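Local coordinates for protein flavohemoglobin (Malassezia yamatoensis, PDB 6O0A) that binds heme and FAD, is required for resistance to nitric oxide, and probably oxidises it to nitrate as other flavohemoglobins do, at residues R38-M50 / T118-L131. Numbering follows the deposited sequence.
Sequences RIPHITPVFYGDM and TVYKYLFGAIAKDL. With HEM (protoporphyrin IX containing Fe), chain C.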
ATOM      1  N   ARG A  38     -23.035 -11.390  -2.720  1.00 24.00           N
ATOM      2  CA  ARG A  38     -23.638 -10.176  -3.247  1.00 23.79           C
ATOM      3  C   ARG A  38     -22.699  -8.971  -3.232  1.00 28.12           C
ATOM      4  O   ARG A  38     -23.048  -7.944  -3.818  1.00 24.88           O
ATOM      5  CB  ARG A  38     -24.923  -9.840  -2.469  1.00 25.03           C
ATOM      6  CG  ARG A  38     -26.002 -10.924  -2.530  1.00 24.54           C
ATOM      7  CD  ARG A  38     -26.281 -11.348  -3.970  1.00 25.05           C
ATOM      8  NE  ARG A  38     -26.732 -10.230  -4.796  1.00 26.92           N
ATOM      9  CZ  ARG A  38     -26.870 -10.279  -6.118  1.00 26.67           C
ATOM     10  NH1 ARG A  38     -26.586 -11.399  -6.778  1.00 28.41           N
ATOM     11  NH2 ARG A  38     -27.277  -9.206  -6.786  1.00 26.87           N
ATOM     12  N   ILE A  39     -21.517  -9.074  -2.598  1.00 32.85           N
ATOM     13  CA  ILE A  39     -20.587  -7.936  -2.537  1.00 31.18           C
ATOM     14  C   ILE A  39     -20.263  -7.346  -3.910  1.00 38.04           C
ATOM     15  O   ILE A  39     -20.347  -6.119  -4.061  1.00 37.23           O
ATOM     16  CB  ILE A  39     -19.324  -8.321  -1.754  1.00 35.44           C
ATOM     17  CG1 ILE A  39     -19.591  -8.340  -0.243  1.00 36.24           C
ATOM     18  CG2 ILE A  39     -18.136  -7.411  -2.145  1.00 31.69           C
ATOM     19  CD1 ILE A  39     -20.219  -7.080   0.293  1.00 37.21           C
ATOM     20  N   PRO A  40     -19.853  -8.128  -4.920  1.00 30.40           N
ATOM     21  CA  PRO A  40     -19.549  -7.518  -6.227  1.00 32.83           C
ATOM     22  C   PRO A  40     -20.717  -6.773  -6.831  1.00 31.74           C
ATOM     23  O   PRO A  40     -20.516  -5.843  -7.622  1.00 32.77           O
ATOM     24  CB  PRO A  40     -19.155  -8.723  -7.096  1.00 33.20           C
ATOM     25  CG  PRO A  40     -18.721  -9.756  -6.133  1.00 37.35           C
ATOM     26  CD  PRO A  40     -19.569  -9.577  -4.923  1.00 31.15           C
ATOM     27  N   HIS A  41     -21.944  -7.169  -6.499  1.00 23.96           N
ATOM     28  CA  HIS A  41     -23.100  -6.464  -7.026  1.00 28.74           C
ATOM     29  C   HIS A  41     -23.436  -5.245  -6.180  1.00 21.61           C
ATOM     30  O   HIS A  41     -23.884  -4.228  -6.720  1.00 24.97           O
ATOM     31  CB  HIS A  41     -24.292  -7.417  -7.108  1.00 26.23           C
ATOM     32  CG  HIS A  41     -24.018  -8.646  -7.917  1.00 40.04           C
ATOM     33  ND1 HIS A  41     -23.270  -9.702  -7.439  1.00 42.57           N
ATOM     34  CD2 HIS A  41     -24.381  -8.983  -9.178  1.00 41.82           C
ATOM     35  CE1 HIS A  41     -23.190 -10.639  -8.367  1.00 42.35           C
ATOM     36  NE2 HIS A  41     -23.855 -10.227  -9.432  1.00 45.79           N
ATOM     37  N   ILE A  42     -23.191  -5.312  -4.870  1.00 18.50           N
ATOM     38  CA  ILE A  42     -23.560  -4.202  -3.991  1.00 16.52           C
ATOM     39  C   ILE A  42     -22.586  -3.035  -4.143  1.00 17.19           C
ATOM     40  O   ILE A  42     -22.987  -1.864  -4.115  1.00 17.04           O
ATOM     41  CB  ILE A  42     -23.641  -4.707  -2.539  1.00 16.27           C
ATOM     42  CG1 ILE A  42     -24.829  -5.660  -2.373  1.00 19.48           C
ATOM     43  CG2 ILE A  42     -23.736  -3.544  -1.546  1.00 22.08           C
ATOM     44  CD1 ILE A  42     -24.817  -6.454  -1.087  1.00 20.67           C
ATOM     45  N   THR A  43     -21.292  -3.332  -4.315  1.00 18.91           N
ATOM     46  CA  THR A  43     -20.211  -2.346  -4.381  1.00 20.04           C
ATOM     47  C   THR A  43     -20.458  -1.189  -5.345  1.00 17.24           C
ATOM     48  O   THR A  43     -20.382  -0.023  -4.930  1.00 18.25           O
ATOM     49  CB  THR A  43     -18.894  -3.046  -4.753  1.00 25.64           C
ATOM     50  OG1 THR A  43     -18.433  -3.804  -3.637  1.00 20.22           O
ATOM     51  CG2 THR A  43     -17.831  -2.030  -5.157  1.00 32.18           C
ATOM     52  N   PRO A  44     -20.718  -1.442  -6.636  1.00 20.93           N
ATOM     53  CA  PRO A  44     -20.867  -0.317  -7.564  1.00 25.10           C
ATOM     54  C   PRO A  44     -22.080   0.513  -7.253  1.00 23.40           C
ATOM     55  O   PRO A  44     -22.093   1.717  -7.538  1.00 21.04           O
ATOM     56  CB  PRO A  44     -20.988  -1.000  -8.936  1.00 31.06           C
ATOM     57  CG  PRO A  44     -20.550  -2.402  -8.709  1.00 33.09           C
ATOM     58  CD  PRO A  44     -20.942  -2.723  -7.328  1.00 32.24           C
ATOM     59  N   VAL A  45     -23.107  -0.099  -6.662  1.00 22.87           N
ATOM     60  CA  VAL A  45     -24.285   0.665  -6.291  1.00 16.51           C
ATOM     61  C   VAL A  45     -23.978   1.552  -5.094  1.00 16.87           C
ATOM     62  O   VAL A  45     -24.349   2.731  -5.064  1.00 17.04           O
ATOM     63  CB  VAL A  45     -25.469  -0.277  -6.020  1.00 21.23           C
ATOM     64  CG1 VAL A  45     -26.683   0.537  -5.613  1.00 21.12           C
ATOM     65  CG2 VAL A  45     -25.762  -1.113  -7.257  1.00 24.71           C
ATOM     66  N   PHE A  46     -23.299   0.996  -4.089  1.00 12.10           N
ATOM     67  CA  PHE A  46     -22.862   1.786  -2.947  1.00 12.90           C
ATOM     68  C   PHE A  46     -22.068   3.014  -3.393  1.00 12.88           C
ATOM     69  O   PHE A  46     -22.399   4.153  -3.030  1.00 13.65           O
ATOM     70  CB  PHE A  46     -22.062   0.854  -2.025  1.00 13.66           C
ATOM     71  CG  PHE A  46     -20.961   1.519  -1.244  1.00 14.76           C
ATOM     72  CD1 PHE A  46     -21.199   2.613  -0.435  1.00 17.10           C
ATOM     73  CD2 PHE A  46     -19.679   0.985  -1.288  1.00 14.54           C
ATOM     74  CE1 PHE A  46     -20.175   3.193   0.288  1.00 18.76           C
ATOM     75  CE2 PHE A  46     -18.653   1.555  -0.555  1.00 17.50           C
ATOM     76  CZ  PHE A  46     -18.909   2.660   0.229  1.00 18.82           C
ATOM     77  N   TYR A  47     -21.034   2.811  -4.216  1.00 14.00           N
ATOM     78  CA  TYR A  47     -20.210   3.939  -4.640  1.00 13.53           C
ATOM     79  C   TYR A  47     -20.980   4.888  -5.545  1.00 15.44           C
ATOM     80  O   TYR A  47     -20.830   6.111  -5.437  1.00 17.39           O
ATOM     81  CB  TYR A  47     -18.947   3.444  -5.346  1.00 14.22           C
ATOM     82  CG  TYR A  47     -17.886   2.991  -4.376  1.00 14.95           C
ATOM     83  CD1 TYR A  47     -17.246   3.904  -3.538  1.00 17.61           C
ATOM     84  CD2 TYR A  47     -17.528   1.651  -4.285  1.00 16.26           C
ATOM     85  CE1 TYR A  47     -16.277   3.485  -2.636  1.00 16.68           C
ATOM     86  CE2 TYR A  47     -16.563   1.230  -3.387  1.00 20.03           C
ATOM     87  CZ  TYR A  47     -15.940   2.156  -2.570  1.00 19.82           C
ATOM     88  OH  TYR A  47     -14.969   1.733  -1.682  1.00 23.64           O
ATOM     89  N   GLY A  48     -21.798   4.348  -6.449  1.00 17.53           N
ATOM     90  CA  GLY A  48     -22.607   5.213  -7.296  1.00 16.78           C
ATOM     91  C   GLY A  48     -23.489   6.149  -6.489  1.00 18.38           C
ATOM     92  O   GLY A  48     -23.534   7.360  -6.746  1.00 17.50           O
ATOM     93  N   ASP A  49     -24.186   5.599  -5.493  1.00 15.56           N
ATOM     94  CA  ASP A  49     -25.040   6.403  -4.620  1.00 13.10           C
ATOM     95  C   ASP A  49     -24.217   7.406  -3.822  1.00 16.23           C
ATOM     96  O   ASP A  49     -24.564   8.591  -3.744  1.00 15.80           O
ATOM     97  CB  ASP A  49     -25.818   5.494  -3.658  1.00 16.05           C
ATOM     98  CG  ASP A  49     -26.872   4.650  -4.355  1.00 22.76           C
ATOM     99  OD1 ASP A  49     -27.187   4.915  -5.535  1.00 22.53           O
ATOM    100  OD2 ASP A  49     -27.389   3.714  -3.709  1.00 19.99           O
ATOM    101  N   MET A  50     -23.133   6.941  -3.194  1.00 13.45           N
ATOM    102  CA  MET A  50     -22.347   7.830  -2.343  1.00 13.83           C
ATOM    103  C   MET A  50     -21.729   8.969  -3.142  1.00 16.12           C
ATOM    104  O   MET A  50     -21.751  10.126  -2.713  1.00 15.18           O
ATOM    105  CB  MET A  50     -21.249   7.054  -1.617  1.00 12.21           C
ATOM    106  CG  MET A  50     -20.411   7.977  -0.744  1.00 13.95           C
ATOM    107  SD  MET A  50     -19.344   7.052   0.375  1.00 16.84           S
ATOM    108  CE  MET A  50     -18.319   6.145  -0.796  1.00 15.62           C
ATOM    109  N   THR A 118     -20.933   8.351   6.607  1.00 15.69           N
ATOM    110  CA  THR A 118     -21.279   8.453   5.190  1.00 17.14           C
ATOM    111  C   THR A 118     -21.240   7.091   4.515  1.00 17.54           C
ATOM    112  O   THR A 118     -22.184   6.698   3.818  1.00 13.91           O
ATOM    113  CB  THR A 118     -20.311   9.410   4.497  1.00 18.62           C
ATOM    114  OG1 THR A 118     -20.252  10.642   5.233  1.00 19.08           O
ATOM    115  CG2 THR A 118     -20.766   9.674   3.063  1.00 17.33           C
ATOM    116  N   VAL A 119     -20.144   6.357   4.703  1.00 14.55           N
ATOM    117  CA  VAL A 119     -20.027   5.044   4.090  1.00 12.70           C
ATOM    118  C   VAL A 119     -21.089   4.102   4.635  1.00 16.35           C
ATOM    119  O   VAL A 119     -21.693   3.336   3.875  1.00 15.68           O
ATOM    120  CB  VAL A 119     -18.599   4.500   4.267  1.00 12.43           C
ATOM    121  CG1 VAL A 119     -18.556   2.988   4.108  1.00 13.05           C
ATOM    122  CG2 VAL A 119     -17.722   5.155   3.220  1.00 12.22           C
ATOM    123  N   TYR A 120     -21.377   4.176   5.939  1.00 15.74           N
ATOM    124  CA  TYR A 120     -22.434   3.328   6.482  1.00 13.57           C
ATOM    125  C   TYR A 120     -23.754   3.578   5.753  1.00 13.22           C
ATOM    126  O   TYR A 120     -24.432   2.637   5.330  1.00 16.01           O
ATOM    127  CB  TYR A 120     -22.620   3.552   7.985  1.00 14.55           C
ATOM    128  CG  TYR A 120     -23.780   2.703   8.477  1.00 14.69           C
ATOM    129  CD1 TYR A 120     -23.607   1.352   8.744  1.00 15.37           C
ATOM    130  CD2 TYR A 120     -25.063   3.232   8.586  1.00 19.40           C
ATOM    131  CE1 TYR A 120     -24.670   0.553   9.154  1.00 18.44           C
ATOM    132  CE2 TYR A 120     -26.134   2.443   8.986  1.00 19.31           C
ATOM    133  CZ  TYR A 120     -25.934   1.104   9.265  1.00 20.45           C
ATOM    134  OH  TYR A 120     -27.005   0.327   9.664  1.00 19.59           O
ATOM    135  N   LYS A 121     -24.118   4.848   5.597  1.00 12.25           N
ATOM    136  CA  LYS A 121     -25.399   5.195   4.991  1.00 14.34           C
ATOM    137  C   LYS A 121     -25.527   4.616   3.587  1.00 16.88           C
ATOM    138  O   LYS A 121     -26.504   3.926   3.271  1.00 15.90           O
ATOM    139  CB  LYS A 121     -25.547   6.715   4.957  1.00 16.06           C
ATOM    140  CG  LYS A 121     -26.788   7.155   4.234  1.00 17.29           C
ATOM    141  CD  LYS A 121     -26.935   8.655   4.224  1.00 20.40           C
ATOM    142  CE  LYS A 121     -28.251   9.032   3.546  1.00 28.42           C
ATOM    143  NZ  LYS A 121     -28.527  10.491   3.638  1.00 31.71           N
ATOM    144  N   TYR A 122     -24.548   4.884   2.724  1.00 15.65           N
ATOM    145  CA  TYR A 122     -24.682   4.454   1.334  1.00 14.06           C
ATOM    146  C   TYR A 122     -24.399   2.973   1.163  1.00 15.34           C
ATOM    147  O   TYR A 122     -25.028   2.330   0.315  1.00 16.22           O
ATOM    148  CB  TYR A 122     -23.790   5.315   0.434  1.00 14.63           C
ATOM    149  CG  TYR A 122     -24.314   6.727   0.485  1.00 12.23           C
ATOM    150  CD1 TYR A 122     -25.531   7.037  -0.103  1.00 16.97           C
ATOM    151  CD2 TYR A 122     -23.670   7.704   1.227  1.00 17.20           C
ATOM    152  CE1 TYR A 122     -26.061   8.304  -0.010  1.00 19.44           C
ATOM    153  CE2 TYR A 122     -24.196   8.973   1.326  1.00 17.92           C
ATOM    154  CZ  TYR A 122     -25.389   9.263   0.702  1.00 18.80           C
ATOM    155  OH  TYR A 122     -25.937  10.520   0.803  1.00 19.67           O
ATOM    156  N   LEU A 123     -23.498   2.401   1.962  1.00 13.97           N
ATOM    157  CA  LEU A 123     -23.267   0.966   1.861  1.00 14.72           C
ATOM    158  C   LEU A 123     -24.517   0.195   2.256  1.00 14.98           C
ATOM    159  O   LEU A 123     -24.948  -0.723   1.549  1.00 17.17           O
ATOM    160  CB  LEU A 123     -22.074   0.546   2.729  1.00 15.57           C
ATOM    161  CG  LEU A 123     -21.791  -0.950   2.719  1.00 12.95           C
ATOM    162  CD1 LEU A 123     -21.518  -1.406   1.288  1.00 18.31           C
ATOM    163  CD2 LEU A 123     -20.579  -1.244   3.593  1.00 13.02           C
ATOM    164  N   PHE A 124     -25.123   0.554   3.386  1.00 12.96           N
ATOM    165  CA  PHE A 124     -26.267  -0.218   3.835  1.00 15.59           C
ATOM    166  C   PHE A 124     -27.518   0.106   3.036  1.00 15.57           C
ATOM    167  O   PHE A 124     -28.388  -0.762   2.911  1.00 15.27           O
ATOM    168  CB  PHE A 124     -26.442  -0.028   5.344  1.00 14.17           C
ATOM    169  CG  PHE A 124     -25.572  -0.972   6.139  1.00 15.34           C
ATOM    170  CD1 PHE A 124     -24.192  -0.807   6.155  1.00 15.73           C
ATOM    171  CD2 PHE A 124     -26.122  -2.062   6.804  1.00 14.01           C
ATOM    172  CE1 PHE A 124     -23.370  -1.697   6.850  1.00 14.00           C
ATOM    173  CE2 PHE A 124     -25.305  -2.957   7.503  1.00 20.24           C
ATOM    174  CZ  PHE A 124     -23.934  -2.769   7.528  1.00 19.98           C
ATOM    175  N   GLY A 125     -27.592   1.297   2.441  1.00 15.17           N
ATOM    176  CA  GLY A 125     -28.639   1.545   1.459  1.00 14.36           C
ATOM    177  C   GLY A 125     -28.519   0.628   0.253  1.00 14.47           C
ATOM    178  O   GLY A 125     -29.524   0.152  -0.288  1.00 13.25           O
ATOM    179  N   ALA A 126     -27.289   0.380  -0.196  1.00 13.45           N
ATOM    180  CA  ALA A 126     -27.087  -0.510  -1.340  1.00 15.75           C
ATOM    181  C   ALA A 126     -27.378  -1.958  -0.970  1.00 15.31           C
ATOM    182  O   ALA A 126     -27.893  -2.723  -1.793  1.00 15.56           O
ATOM    183  CB  ALA A 126     -25.659  -0.371  -1.878  1.00 16.50           C
ATOM    184  N   ILE A 127     -27.033  -2.357   0.256  1.00 15.51           N
ATOM    185  CA  ILE A 127     -27.429  -3.676   0.745  1.00 14.96           C
ATOM    186  C   ILE A 127     -28.946  -3.818   0.714  1.00 17.50           C
ATOM    187  O   ILE A 127     -29.481  -4.836   0.256  1.00 16.61           O
ATOM    188  CB  ILE A 127     -26.866  -3.909   2.158  1.00 16.94           C
ATOM    189  CG1 ILE A 127     -25.342  -4.064   2.104  1.00 15.87           C
ATOM    190  CG2 ILE A 127     -27.518  -5.137   2.800  1.00 18.65           C
ATOM    191  CD1 ILE A 127     -24.689  -3.961   3.465  1.00 17.38           C
ATOM    192  N   ALA A 128     -29.662  -2.785   1.172  1.00 14.85           N
ATOM    193  CA  ALA A 128     -31.122  -2.812   1.166  1.00 16.12           C
ATOM    194  C   ALA A 128     -31.675  -2.910  -0.248  1.00 16.54           C
ATOM    195  O   ALA A 128     -32.623  -3.666  -0.502  1.00 16.67           O
ATOM    196  CB  ALA A 128     -31.665  -1.561   1.868  1.00 16.99           C
ATOM    197  N   LYS A 129     -31.107  -2.146  -1.180  1.00 15.23           N
ATOM    198  CA  LYS A 129     -31.562  -2.193  -2.570  0.59 14.21           C
ATOM    199  C   LYS A 129     -31.320  -3.564  -3.183  1.00 18.53           C
ATOM    200  O   LYS A 129     -32.157  -4.082  -3.936  1.00 18.77           O
ATOM    201  CB  LYS A 129     -30.842  -1.127  -3.392  0.59 14.76           C
ATOM    202  CG  LYS A 129     -31.195   0.313  -3.057  0.59 18.81           C
ATOM    203  CD  LYS A 129     -30.436   1.241  -3.996  0.59 19.44           C
ATOM    204  CE  LYS A 129     -30.577   2.690  -3.593  0.59 21.03           C
ATOM    205  NZ  LYS A 129     -29.871   3.577  -4.561  0.59 20.85           N
ATOM    206  N   ASP A 130     -30.172  -4.170  -2.870  1.00 16.46           N
ATOM    207  CA  ASP A 130     -29.844  -5.467  -3.452  1.00 17.93           C
ATOM    208  C   ASP A 130     -30.707  -6.579  -2.869  1.00 19.93           C
ATOM    209  O   ASP A 130     -31.294  -7.378  -3.608  1.00 20.55           O
ATOM    210  CB  ASP A 130     -28.368  -5.784  -3.230  1.00 17.03           C
ATOM    211  CG  ASP A 130     -27.914  -7.004  -4.014  1.00 21.08           C
ATOM    212  OD1 ASP A 130     -27.537  -6.840  -5.189  1.00 23.67           O
ATOM    213  OD2 ASP A 130     -27.945  -8.125  -3.466  1.00 21.57           O
ATOM    214  N   LEU A 131     -30.783  -6.663  -1.539  1.00 16.05           N
ATOM    215  CA  LEU A 131     -31.487  -7.761  -0.897  1.00 20.07           C
ATOM    216  C   LEU A 131     -32.999  -7.569  -0.857  1.00 19.74           C
ATOM    217  O   LEU A 131     -33.731  -8.558  -0.737  1.00 18.61           O
ATOM    218  CB  LEU A 131     -30.951  -7.955   0.522  1.00 17.44           C
ATOM    219  CG  LEU A 131     -29.705  -8.833   0.698  1.00 26.09           C
ATOM    220  CD1 LEU A 131     -28.569  -8.466  -0.237  1.00 38.47           C
ATOM    221  CD2 LEU A 131     -29.236  -8.771   2.153  1.00 22.66           C
TER
HETATM  222  CHA HEM C 402      -9.137   2.041   0.686  1.00 16.79           C
HETATM  223  CHB HEM C 402     -11.702  -0.574   3.907  1.00 19.81           C
HETATM  224  CHC HEM C 402     -14.081   3.435   5.255  1.00 18.14           C
HETATM  225  CHD HEM C 402     -12.002   5.869   1.610  1.00 13.25           C
HETATM  226  C1A HEM C 402      -9.606   0.991   1.455  1.00 15.68           C
HETATM  227  C2A HEM C 402      -9.141  -0.378   1.406  1.00 17.37           C
HETATM  228  C3A HEM C 402      -9.841  -1.093   2.295  1.00 21.80           C
HETATM  229  C4A HEM C 402     -10.797  -0.209   2.932  1.00 23.25           C
HETATM  230  CMA HEM C 402      -9.699  -2.599   2.595  1.00 22.27           C
HETATM  231  CAA HEM C 402      -8.003  -0.894   0.501  1.00 21.86           C
HETATM  232  CBA HEM C 402      -6.728  -0.703   1.317  1.00 23.78           C
HETATM  233  CGA HEM C 402      -5.526  -1.099   0.494  1.00 36.86           C
HETATM  234  O1A HEM C 402      -5.399  -0.620  -0.660  1.00 37.78           O
HETATM  235  O2A HEM C 402      -4.691  -1.892   0.992  1.00 41.98           O
HETATM  236  C1B HEM C 402     -12.566   0.280   4.564  1.00 18.23           C
HETATM  237  C2B HEM C 402     -13.494  -0.087   5.617  1.00 16.56           C
HETATM  238  C3B HEM C 402     -14.169   1.021   5.981  1.00 20.11           C
HETATM  239  C4B HEM C 402     -13.667   2.124   5.182  1.00 15.35           C
HETATM  240  CMB HEM C 402     -13.642  -1.528   6.146  1.00 21.94           C
HETATM  241  CAB HEM C 402     -15.264   1.194   7.064  1.00 20.70           C
HETATM  242  CBB HEM C 402     -15.524   0.308   8.038  1.00 18.94           C
HETATM  243  C1C HEM C 402     -13.748   4.426   4.355  1.00 18.03           C
HETATM  244  C2C HEM C 402     -14.325   5.746   4.321  1.00 14.33           C
HETATM  245  C3C HEM C 402     -13.753   6.433   3.314  1.00 14.40           C
HETATM  246  C4C HEM C 402     -12.806   5.546   2.675  1.00 14.17           C
HETATM  247  CMC HEM C 402     -15.391   6.221   5.334  1.00 18.42           C
HETATM  248  CAC HEM C 402     -14.019   7.876   2.808  1.00 16.52           C
HETATM  249  CBC HEM C 402     -15.213   8.483   2.945  1.00 21.98           C
HETATM  250  C1D HEM C 402     -11.049   5.036   1.061  1.00 12.39           C
HETATM  251  C2D HEM C 402     -10.193   5.395  -0.055  1.00 17.88           C
HETATM  252  C3D HEM C 402      -9.411   4.351  -0.325  1.00 17.87           C
HETATM  253  C4D HEM C 402      -9.727   3.287   0.613  1.00 15.30           C
HETATM  254  CMD HEM C 402     -10.231   6.757  -0.785  1.00 16.95           C
HETATM  255  CAD HEM C 402      -8.349   4.294  -1.444  1.00 14.43           C
HETATM  256  CBD HEM C 402      -8.869   3.364  -2.537  1.00 19.69           C
HETATM  257  CGD HEM C 402      -9.866   4.063  -3.435  1.00 24.23           C
HETATM  258  O1D HEM C 402      -9.579   5.195  -3.910  1.00 18.74           O
HETATM  259  O2D HEM C 402     -10.950   3.472  -3.698  1.00 25.99           O
HETATM  260  NA  HEM C 402     -10.620   1.057   2.400  1.00 15.74           N
HETATM  261  NB  HEM C 402     -12.700   1.630   4.326  1.00 16.62           N
HETATM  262  NC  HEM C 402     -12.814   4.330   3.340  1.00 13.74           N
HETATM  263  ND  HEM C 402     -10.732   3.750   1.452  1.00 14.71           N
HETATM  264 FE   HEM C 402     -11.529   2.753   3.073  1.00 18.44          FE
HETATM  265  O   HOH W   1     -26.783  -4.658  -6.178  1.00 29.54           O
HETATM  266  O   HOH W   2     -27.053   3.749  -1.057  1.00 18.15           O
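Phe46 lays its ring over the backbone and side chain of Leu123, with Leu123 CB over one ring face. This is helix-to-helix packing in the globin domain of the flavohemoglobin. Segments 38-50 and 118-131, parts of helices 25-53 and 115-131, run at 131° between their N-to-C directions, and their axes approach to 8.1 Å. They are closest where Phe46 meets Leu123. CD1 of the Phe46 ring reaches in to 3.3 Å from Leu123 N, a tight approach to the backbone. The small side chain of Ala126 is consistent with the close approach of the helices, its CB lying 3.5 Å from Phe46 N.

One turn back, Ile42 is a knob in the hole formed by Leu123, Ala126, Ile127 and Asp130. Its CG2 branch touches Ala126 CB, while CG1 goes to Asp130 CB.

Met50 works on the Tyr122 ring, placing its CA over one face. Lys121 CG covers the opposite face. The sulfur of Met50 then meets the methyls of Thr118 and Val119. Val119 is part of the heme pocket: CG1 touches Phe46 CZ, and Val119 CG2 lies 3.3 Å from the heme methyl CMC. The Leu123 side chain also touches Ile80 of helix 75-89.

Two salt bridges close the outer margin. In one of its two modelled conformers, Lys129 extends beyond CG and brings NZ to 2.6 Å from Asp49 OD2, on the syn side but tilted out of the carboxylate plane. A water joins the same OD2 to Tyr122 O. Arg38 bends at chi2 and chi3 (-51° and -59°), which turns its guanidinium side-on to Asp130, the two planes nearly coplanar. Arg38 NE donates to Asp130 OD2 at 2.8 Å. Arg38 NH2 donates to Asp130 OD1 at 2.9 Å; both oxygens use syn lone pairs.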